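Local coordinates for MDM10 isoform 1 (Saccharomyces cerevisiae, PDB 7BTX), which helps tether the endoplasmic reticulum to mitochondria in the ERMES complex and takes part in late assembly steps of the outer-membrane TOM translocase, at residues 229-234 and 250-255; 410-415 and 429-434; 437-442 and 488-493. All blocks are in the same frame, centred on the assembly; numbering follows the deposited sequence.

Contact 1. Residues 229-234 and 250-255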
loop_
_atom_site.group_PDB
_atom_site.type_symbol
_atom_site.label_atom_id
_atom_site.label_comp_id
_atom_site.label_asym_id
_atom_site.label_seq_id
_atom_site.Cartn_x
_atom_site.Cartn_y
_atom_site.Cartn_z
ATOM N N SER D 229 -47.055 -18.742 25.304
ATOM C CA SER D 229 -46.763 -17.448 25.898
ATOM C C SER D 229 -45.659 -17.656 26.922
ATOM O O SER D 229 -45.808 -18.467 27.838
ATOM C CB SER D 229 -47.988 -16.814 26.572
ATOM O OG SER D 229 -49.128 -16.792 25.728
ATOM N N SER D 230 -44.562 -16.919 26.773
ATOM C CA SER D 230 -43.417 -17.150 27.642
ATOM C C SER D 230 -42.740 -15.853 28.059
ATOM O O SER D 230 -41.853 -15.358 27.362
ATOM C CB SER D 230 -42.407 -18.064 26.950
ATOM O OG SER D 230 -41.479 -17.310 26.192
ATOM N N LEU D 231 -43.136 -15.305 29.203
ATOM C CA LEU D 231 -42.497 -14.101 29.707
ATOM C C LEU D 231 -41.175 -14.457 30.369
ATOM O O LEU D 231 -41.159 -14.951 31.496
ATOM C CB LEU D 231 -43.421 -13.372 30.688
ATOM C CG LEU D 231 -43.081 -11.956 31.167
ATOM C CD1 LEU D 231 -44.368 -11.191 31.377
ATOM C CD2 LEU D 231 -42.284 -11.936 32.463
ATOM N N SER D 232 -40.067 -14.217 29.684
ATOM C CA SER D 232 -38.766 -14.387 30.302
ATOM C C SER D 232 -38.373 -13.135 31.076
ATOM O O SER D 232 -39.078 -12.125 31.072
ATOM C CB SER D 232 -37.715 -14.701 29.250
ATOM O OG SER D 232 -36.434 -14.409 29.755
ATOM N N LEU D 233 -37.225 -13.209 31.746
ATOM C CA LEU D 233 -36.695 -12.088 32.511
ATOM C C LEU D 233 -35.206 -12.309 32.733
ATOM O O LEU D 233 -34.808 -13.341 33.276
ATOM C CB LEU D 233 -37.422 -11.943 33.851
ATOM C CG LEU D 233 -37.357 -10.625 34.635
ATOM C CD1 LEU D 233 -38.610 -10.508 35.482
ATOM C CD2 LEU D 233 -36.122 -10.457 35.514
ATOM N N GLY D 234 -34.379 -11.352 32.345
ATOM C CA GLY D 234 -32.951 -11.550 32.439
ATOM C C GLY D 234 -32.206 -10.429 33.122
ATOM O O GLY D 234 -32.754 -9.345 33.322
ATOM N N THR D 250 -31.084 -5.291 32.412
ATOM C CA THR D 250 -32.294 -6.016 32.775
ATOM C C THR D 250 -33.207 -6.042 31.562
ATOM O O THR D 250 -33.524 -4.988 31.010
ATOM C CB THR D 250 -33.016 -5.363 33.959
ATOM O OG1 THR D 250 -32.182 -5.382 35.123
ATOM C CG2 THR D 250 -34.300 -6.103 34.268
ATOM N N THR D 251 -33.626 -7.218 31.126
ATOM C CA THR D 251 -34.402 -7.330 29.906
ATOM C C THR D 251 -35.629 -8.201 30.174
ATOM O O THR D 251 -35.621 -9.060 31.053
ATOM C CB THR D 251 -33.499 -7.863 28.794
ATOM O OG1 THR D 251 -32.223 -7.218 28.869
ATOM C CG2 THR D 251 -34.075 -7.572 27.431
ATOM N N LEU D 252 -36.708 -7.961 29.432
ATOM C CA LEU D 252 -38.012 -8.525 29.759
ATOM C C LEU D 252 -38.750 -9.048 28.526
ATOM O O LEU D 252 -39.863 -8.596 28.250
ATOM C CB LEU D 252 -38.846 -7.473 30.498
ATOM C CG LEU D 252 -40.052 -7.846 31.368
ATOM C CD1 LEU D 252 -39.758 -9.062 32.197
ATOM C CD2 LEU D 252 -40.438 -6.680 32.249
ATOM N N ARG D 253 -38.129 -9.926 27.736
ATOM C CA ARG D 253 -38.769 -10.402 26.513
ATOM C C ARG D 253 -40.025 -11.214 26.821
ATOM O O ARG D 253 -40.205 -11.738 27.918
ATOM C CB ARG D 253 -37.819 -11.249 25.667
ATOM C CG ARG D 253 -37.504 -12.603 26.241
ATOM C CD ARG D 253 -36.615 -13.420 25.322
ATOM N NE ARG D 253 -37.294 -13.814 24.095
ATOM C CZ ARG D 253 -38.046 -14.902 23.979
ATOM N NH1 ARG D 253 -38.214 -15.707 25.019
ATOM N NH2 ARG D 253 -38.628 -15.187 22.825
ATOM N N TYR D 254 -40.918 -11.285 25.836
ATOM C CA TYR D 254 -42.240 -11.881 26.024
ATOM C C TYR D 254 -42.720 -12.427 24.683
ATOM O O TYR D 254 -43.256 -11.686 23.859
ATOM C CB TYR D 254 -43.207 -10.850 26.592
ATOM C CG TYR D 254 -44.655 -11.273 26.625
ATOM C CD1 TYR D 254 -45.060 -12.386 27.347
ATOM C CD2 TYR D 254 -45.624 -10.537 25.958
ATOM C CE1 TYR D 254 -46.389 -12.766 27.386
ATOM C CE2 TYR D 254 -46.953 -10.906 25.996
ATOM C CZ TYR D 254 -47.329 -12.022 26.709
ATOM O OH TYR D 254 -48.651 -12.393 26.745
ATOM N N TYR D 255 -42.544 -13.728 24.483
ATOM C CA TYR D 255 -42.896 -14.395 23.236
ATOM C C TYR D 255 -44.375 -14.760 23.273
ATOM O O TYR D 255 -44.862 -15.265 24.287
ATOM C CB TYR D 255 -42.024 -15.634 23.058
ATOM C CG TYR D 255 -42.002 -16.225 21.672
ATOM C CD1 TYR D 255 -42.857 -17.260 21.324
ATOM C CD2 TYR D 255 -41.105 -15.766 20.720
ATOM C CE1 TYR D 255 -42.826 -17.813 20.060
ATOM C CE2 TYR D 255 -41.069 -16.310 19.452
ATOM C CZ TYR D 255 -41.930 -17.333 19.130
ATOM O OH TYR D 255 -41.903 -17.882 17.871
#
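Leu-252 reaches across to two leucines of the facing strand, Leu-231 and Leu-233, in the antiparallel beta hairpin of strands 230-240 and 245-258, part of the wall of a membrane beta barrel. One methyl does the touching. CD1 of Leu-252 lies 3.8 Å from CD2 of Leu-231, and the same CD1 is 3.8 Å from CG of Leu-233. CG of Leu-252 is anti to the backbone N (chi1 -160°), and the second torsion then brings CD1 nearer the partner strand. On the same face, Leu-231 pairs with Tyr-254 at a non-hydrogen-bonded position: CB of Leu-231 meets the ring at CD1, 3.8 Å away and obliquely, while the backbone N of Leu-231 lies at the ring edge, in its plane. This apolar row is probably the lipid-facing side, because the alternate residues turn toward the N-terminal part of the chain: Thr-251 is hydrogen-bonded through OG1 to Tyr-24 OH, and Arg-253 rests on Ile-27.

That second face is more polar. Arg-253 leaves its backbone with CG between the N and the carbonyl carbon (chi1 71°) and bends again at chi3, which lays the chain alongside the serines. Its CG packs on Ser-232 CB at 3.7 Å, and this CB sits at the edge of the guanidinium. Ser-230 OG is 3.6 Å from Tyr-255 CB, so the tyrosine is met at its root and its ring leads off toward Pro-264 and Thr-266 of strand 263-269.

The backbone pairing is uneven. Ser-230 N donates to Tyr-255 O at 3.0 Å, and the bond from Ser-232 N to Arg-253 O is weak. Beyond it the pairing is firm again, with Gly-234 N pointing at Thr-251 O from 2.9 Å at an N-H...O angle of 169°.

Contact 2. Residues 410-415 and 429-434; sequences SIFTSV and LLWEGK
Glu-432 N donates to Val-415 O at 2.9 Å, and Val-415 N returns a bond to Glu-432 O at 3.0 Å; both donors lie in the plane of the carbonyl they address. This is a hydrogen-bonded pair of the antiparallel beta hairpin formed by strands 413-420 and 426-434 in the membrane beta barrel.

Side chains alternate between the two faces of the hairpin. On one face Phe-412 and Trp-431 cross at about a right angle and meet rim to rim: CZ of Phe-412 is 3.7 Å from CZ2 of Trp-431, and each of these atoms lies near the plane of the other ring, so neither ring covers the other. The first torsion of Trp-431 places CG anti to the backbone N (chi1 177°), which carries the indole toward the partner strand. There its NE1 comes within 3.6 Å of Ser-414 CB, again at the ring edge. One face of the indole is approached by Gly-433 N, 3.9 Å above its plane and toward the rim. Gly-433 puts no side chain on this aromatic face, and Trp-431 also meets the ring of Trp-416.

The other face carries Thr-413, Val-415, Glu-432 and Lys-434. It is probably the lumenal one, since neighbouring Leu-430 packs on Phe-37, Ile-39 and Pro-40. The carboxylate of Glu-432 leads off from the hairpin partner, its OE2 making a weak hydrogen bond with Ser-441 OG. Lys-434 meets Thr-413 through the roots of the side chains, CB to CB at 4.2 Å, and Lys-434 N donates to Thr-413 O at 3.0 Å with an N-H...O angle of 164°.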
loop_
_atom_site.group_PDB
_atom_site.type_symbol
_atom_site.label_atom_id
_atom_site.label_comp_id
_atom_site.label_asym_id
_atom_site.label_seq_id
_atom_site.Cartn_x
_atom_site.Cartn_y
_atom_site.Cartn_z
ATOM N N SER D 410 -30.129 -27.464 -5.175
ATOM C CA SER D 410 -30.124 -26.410 -6.173
ATOM C C SER D 410 -31.361 -25.537 -6.110
ATOM O O SER D 410 -32.266 -25.664 -6.935
ATOM N N ILE D 411 -31.397 -24.644 -5.123
ATOM C CA ILE D 411 -32.546 -23.786 -4.870
ATOM C C ILE D 411 -32.064 -22.380 -4.541
ATOM O O ILE D 411 -31.248 -22.187 -3.635
ATOM C CB ILE D 411 -33.426 -24.351 -3.734
ATOM C CG1 ILE D 411 -32.559 -24.999 -2.653
ATOM C CG2 ILE D 411 -34.432 -25.343 -4.282
ATOM C CD1 ILE D 411 -33.326 -25.448 -1.437
ATOM N N PHE D 412 -32.563 -21.401 -5.289
ATOM C CA PHE D 412 -32.266 -20.008 -5.005
ATOM C C PHE D 412 -32.963 -19.577 -3.721
ATOM O O PHE D 412 -33.987 -20.137 -3.330
ATOM C CB PHE D 412 -32.715 -19.128 -6.168
ATOM C CG PHE D 412 -31.961 -17.841 -6.286
ATOM C CD1 PHE D 412 -30.600 -17.844 -6.525
ATOM C CD2 PHE D 412 -32.615 -16.629 -6.180
ATOM C CE1 PHE D 412 -29.897 -16.660 -6.639
ATOM C CE2 PHE D 412 -31.917 -15.440 -6.298
ATOM C CZ PHE D 412 -30.558 -15.458 -6.525
ATOM N N THR D 413 -32.388 -18.585 -3.049
ATOM C CA THR D 413 -32.945 -18.088 -1.792
ATOM C C THR D 413 -32.621 -16.606 -1.688
ATOM O O THR D 413 -31.455 -16.239 -1.534
ATOM C CB THR D 413 -32.387 -18.847 -0.593
ATOM O OG1 THR D 413 -32.611 -20.252 -0.752
ATOM C CG2 THR D 413 -33.067 -18.393 0.668
ATOM N N SER D 414 -33.644 -15.762 -1.755
ATOM C CA SER D 414 -33.483 -14.317 -1.754
ATOM C C SER D 414 -33.941 -13.747 -0.422
ATOM O O SER D 414 -34.971 -14.156 0.113
ATOM C CB SER D 414 -34.295 -13.684 -2.879
ATOM O OG SER D 414 -33.879 -14.175 -4.135
ATOM N N VAL D 415 -33.166 -12.812 0.122
ATOM C CA VAL D 415 -33.507 -12.127 1.363
ATOM C C VAL D 415 -33.329 -10.636 1.133
ATOM O O VAL D 415 -32.215 -10.184 0.855
ATOM C CB VAL D 415 -32.633 -12.576 2.544
ATOM C CG1 VAL D 415 -32.978 -11.783 3.772
ATOM C CG2 VAL D 415 -32.797 -14.043 2.824
ATOM N N LEU D 429 -30.458 -0.829 2.897
ATOM C CA LEU D 429 -31.058 -1.900 2.122
ATOM C C LEU D 429 -30.013 -2.977 1.901
ATOM O O LEU D 429 -28.822 -2.685 1.807
ATOM C CB LEU D 429 -31.582 -1.408 0.774
ATOM C CG LEU D 429 -32.660 -0.330 0.761
ATOM C CD1 LEU D 429 -32.057 1.035 0.509
ATOM C CD2 LEU D 429 -33.691 -0.659 -0.294
ATOM N N LEU D 430 -30.458 -4.224 1.818
ATOM C CA LEU D 430 -29.531 -5.330 1.646
ATOM C C LEU D 430 -30.248 -6.482 0.975
ATOM O O LEU D 430 -31.302 -6.911 1.443
ATOM C CB LEU D 430 -28.957 -5.788 2.988
ATOM C CG LEU D 430 -27.881 -6.875 2.942
ATOM C CD1 LEU D 430 -26.554 -6.306 2.507
ATOM C CD2 LEU D 430 -27.749 -7.546 4.281
ATOM N N TRP D 431 -29.679 -6.976 -0.114
ATOM C CA TRP D 431 -30.143 -8.194 -0.751
ATOM C C TRP D 431 -29.093 -9.276 -0.554
ATOM O O TRP D 431 -27.896 -8.993 -0.569
ATOM C CB TRP D 431 -30.411 -7.975 -2.238
ATOM C CG TRP D 431 -30.819 -9.211 -2.943
ATOM C CD1 TRP D 431 -32.013 -9.840 -2.852
ATOM C CD2 TRP D 431 -30.024 -9.984 -3.842
ATOM N NE1 TRP D 431 -32.023 -10.960 -3.641
ATOM C CE2 TRP D 431 -30.808 -11.070 -4.261
ATOM C CE3 TRP D 431 -28.723 -9.864 -4.335
ATOM C CZ2 TRP D 431 -30.337 -12.028 -5.147
ATOM C CZ3 TRP D 431 -28.259 -10.813 -5.210
ATOM C CH2 TRP D 431 -29.062 -11.882 -5.609
ATOM N N GLU D 432 -29.543 -10.508 -0.332
ATOM C CA GLU D 432 -28.650 -11.653 -0.223
ATOM C C GLU D 432 -29.229 -12.808 -1.015
ATOM O O GLU D 432 -30.380 -13.190 -0.801
ATOM C CB GLU D 432 -28.448 -12.080 1.228
ATOM C CG GLU D 432 -27.528 -11.182 2.014
ATOM C CD GLU D 432 -26.682 -11.953 2.998
ATOM O OE1 GLU D 432 -26.802 -13.194 3.034
ATOM O OE2 GLU D 432 -25.892 -11.322 3.730
ATOM N N GLY D 433 -28.437 -13.366 -1.918
ATOM C CA GLY D 433 -28.912 -14.467 -2.725
ATOM C C GLY D 433 -28.046 -15.699 -2.610
ATOM O O GLY D 433 -26.874 -15.677 -2.991
ATOM N N LYS D 434 -28.605 -16.781 -2.091
ATOM C CA LYS D 434 -27.883 -18.033 -1.953
ATOM C C LYS D 434 -28.191 -18.955 -3.123
ATOM O O LYS D 434 -29.170 -18.787 -3.845
ATOM C CB LYS D 434 -28.233 -18.717 -0.632
ATOM C CG LYS D 434 -27.064 -19.419 0.026
ATOM C CD LYS D 434 -27.505 -20.211 1.241
ATOM C CE LYS D 434 -28.337 -21.414 0.843
ATOM N NZ LYS D 434 -28.727 -22.229 2.026
#

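Contact 3. Residues 437-442 and 488-493; sequences GFLISA and QFQYST
Phe-438 lies against the ring of Tyr-491, whose CD1 stands 3.5 Å above one face of the phenylalanine, offset toward its rim. The planes meet at 41° and the centroids are 4.8 Å apart, an oblique pair. Different first torsions bring the rings together: CG of Phe-438 is anti to its carbonyl carbon (chi1 -62°), that of Tyr-491 anti to the backbone N. Replacing Tyr-491 by an alanine removes the ring, which would probably uncover this face of Phe-438 and let its ring turn more loosely. On the same side of the sheet as these two rings, CG1 of Ile-440 meets CD2 of Phe-489 at 4.0 Å.

Here the last strand of the membrane beta barrel closes the wall: segment 488-493 runs antiparallel to 437-442 and, on its other side, parallel to strand 44-48, where Tyr-491 makes backbone bonds with Gln-46 and Ser-48. Leu-439 N donates to Gln-490 O at 2.8 Å, the bond from Ser-441 N to Gln-488 O is weak, and Ser-492 N reaches Gly-437 O at 3.2 Å. On the face away from the aromatic rings, Gln-490 CB packs against Leu-439 CB, 4.1 Å away.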
loop_
_atom_site.group_PDB
_atom_site.type_symbol
_atom_site.label_atom_id
_atom_site.label_comp_id
_atom_site.label_asym_id
_atom_site.label_seq_id
_atom_site.Cartn_x
_atom_site.Cartn_y
_atom_site.Cartn_z
ATOM N N GLY D 437 -23.496 -23.260 -3.921
ATOM C CA GLY D 437 -22.333 -22.921 -3.127
ATOM C C GLY D 437 -22.031 -21.442 -3.123
ATOM O O GLY D 437 -21.174 -20.980 -2.368
ATOM N N PHE D 438 -22.738 -20.691 -3.954
ATOM C CA PHE D 438 -22.475 -19.273 -4.123
ATOM C C PHE D 438 -23.338 -18.450 -3.179
ATOM O O PHE D 438 -24.333 -18.929 -2.637
ATOM C CB PHE D 438 -22.728 -18.855 -5.567
ATOM C CG PHE D 438 -21.833 -19.531 -6.554
ATOM C CD1 PHE D 438 -20.600 -18.993 -6.866
ATOM C CD2 PHE D 438 -22.222 -20.705 -7.171
ATOM C CE1 PHE D 438 -19.773 -19.612 -7.775
ATOM C CE2 PHE D 438 -21.399 -21.331 -8.079
ATOM C CZ PHE D 438 -20.173 -20.782 -8.381
ATOM N N LEU D 439 -22.933 -17.197 -2.981
ATOM C CA LEU D 439 -23.670 -16.287 -2.109
ATOM C C LEU D 439 -23.329 -14.864 -2.523
ATOM O O LEU D 439 -22.220 -14.398 -2.255
ATOM C CB LEU D 439 -23.323 -16.540 -0.647
ATOM C CG LEU D 439 -24.139 -15.883 0.468
ATOM C CD1 LEU D 439 -24.221 -16.846 1.629
ATOM C CD2 LEU D 439 -23.525 -14.579 0.941
ATOM N N ILE D 440 -24.274 -14.175 -3.149
ATOM C CA ILE D 440 -24.109 -12.783 -3.550
ATOM C C ILE D 440 -24.841 -11.916 -2.538
ATOM O O ILE D 440 -25.936 -12.269 -2.092
ATOM C CB ILE D 440 -24.642 -12.563 -4.978
ATOM C CG1 ILE D 440 -23.963 -13.526 -5.942
ATOM C CG2 ILE D 440 -24.357 -11.159 -5.462
ATOM C CD1 ILE D 440 -24.604 -13.570 -7.296
ATOM N N SER D 441 -24.242 -10.785 -2.163
ATOM C CA SER D 441 -24.797 -9.915 -1.123
ATOM C C SER D 441 -24.605 -8.454 -1.525
ATOM O O SER D 441 -23.590 -7.840 -1.196
ATOM C CB SER D 441 -24.145 -10.210 0.218
ATOM O OG SER D 441 -24.579 -9.305 1.210
ATOM N N ALA D 442 -25.603 -7.890 -2.196
ATOM C CA ALA D 442 -25.590 -6.487 -2.584
ATOM C C ALA D 442 -26.333 -5.660 -1.548
ATOM O O ALA D 442 -27.378 -6.078 -1.046
ATOM C CB ALA D 442 -26.229 -6.295 -3.956
ATOM N N GLN D 488 -20.945 -8.203 -2.475
ATOM C CA GLN D 488 -20.138 -9.207 -1.799
ATOM C C GLN D 488 -20.353 -10.585 -2.401
ATOM O O GLN D 488 -21.325 -11.268 -2.072
ATOM C CB GLN D 488 -20.464 -9.220 -0.310
ATOM C CG GLN D 488 -19.634 -10.172 0.507
ATOM C CD GLN D 488 -19.277 -9.601 1.854
ATOM O OE1 GLN D 488 -19.558 -8.441 2.141
ATOM N NE2 GLN D 488 -18.649 -10.412 2.691
ATOM N N PHE D 489 -19.460 -11.002 -3.291
ATOM C CA PHE D 489 -19.523 -12.333 -3.865
ATOM C C PHE D 489 -18.791 -13.318 -2.963
ATOM O O PHE D 489 -17.837 -12.967 -2.267
ATOM C CB PHE D 489 -18.912 -12.357 -5.265
ATOM C CG PHE D 489 -19.464 -11.313 -6.194
ATOM C CD1 PHE D 489 -18.852 -10.075 -6.314
ATOM C CD2 PHE D 489 -20.580 -11.578 -6.964
ATOM C CE1 PHE D 489 -19.358 -9.119 -7.169
ATOM C CE2 PHE D 489 -21.087 -10.627 -7.823
ATOM C CZ PHE D 489 -20.475 -9.398 -7.924
ATOM N N GLN D 490 -19.242 -14.568 -2.986
ATOM C CA GLN D 490 -18.740 -15.543 -2.032
ATOM C C GLN D 490 -19.004 -16.943 -2.555
ATOM O O GLN D 490 -20.100 -17.227 -3.032
ATOM C CB GLN D 490 -19.402 -15.347 -0.665
ATOM C CG GLN D 490 -19.201 -16.467 0.312
ATOM C CD GLN D 490 -19.499 -16.032 1.715
ATOM O OE1 GLN D 490 -19.446 -14.845 2.027
ATOM N NE2 GLN D 490 -19.820 -16.986 2.575
ATOM N N TYR D 491 -17.996 -17.804 -2.472
ATOM C CA TYR D 491 -18.112 -19.207 -2.830
ATOM C C TYR D 491 -17.543 -20.049 -1.697
ATOM O O TYR D 491 -16.603 -19.640 -1.017
ATOM C CB TYR D 491 -17.378 -19.499 -4.142
ATOM C CG TYR D 491 -17.435 -20.936 -4.581
ATOM C CD1 TYR D 491 -18.620 -21.499 -5.009
ATOM C CD2 TYR D 491 -16.301 -21.727 -4.572
ATOM C CE1 TYR D 491 -18.679 -22.814 -5.409
ATOM C CE2 TYR D 491 -16.349 -23.041 -4.968
ATOM C CZ TYR D 491 -17.540 -23.577 -5.385
ATOM O OH TYR D 491 -17.595 -24.887 -5.786
ATOM N N SER D 492 -18.139 -21.215 -1.466
ATOM C CA SER D 492 -17.693 -22.078 -0.383
ATOM C C SER D 492 -18.070 -23.514 -0.691
ATOM O O SER D 492 -19.074 -23.780 -1.350
ATOM C CB SER D 492 -18.292 -21.669 0.964
ATOM O OG SER D 492 -17.726 -20.457 1.423
ATOM N N THR D 493 -17.256 -24.435 -0.196
ATOM C CA THR D 493 -17.492 -25.851 -0.413
ATOM C C THR D 493 -17.022 -26.652 0.795
ATOM O O THR D 493 -16.410 -26.107 1.710
ATOM C CB THR D 493 -16.784 -26.344 -1.682
ATOM O OG1 THR D 493 -17.343 -27.597 -2.088
ATOM C CG2 THR D 493 -15.298 -26.511 -1.441
ATOM O OXT THR D 493 -17.254 -27.855 0.902
#

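Contacts 1 and 2 are partly buried hairpin pairings between strands consecutive in the chain, whereas contact 3, a surface contact, joins segments with 45 residues between them. Contacts 2 and 3 share a sheet: strands 426-434 and 439-447 are neighbours, Gly-433 N and Ile-440 O are probably hydrogen-bonded, and the contact centres are about 10 Å apart. Contact 1 belongs to a different part of the wall, its centre about 36 Å from that of contact 3, on the opposite side of the chain's centre. Chemistry varies accordingly: leucines with one tyrosine ring make up the apolar face in contact 1, while contacts 2 and 3 rely more on aromatic rings. Backbone bonding is most regular in 413-415 with 432-434 and less regular at the closing seam.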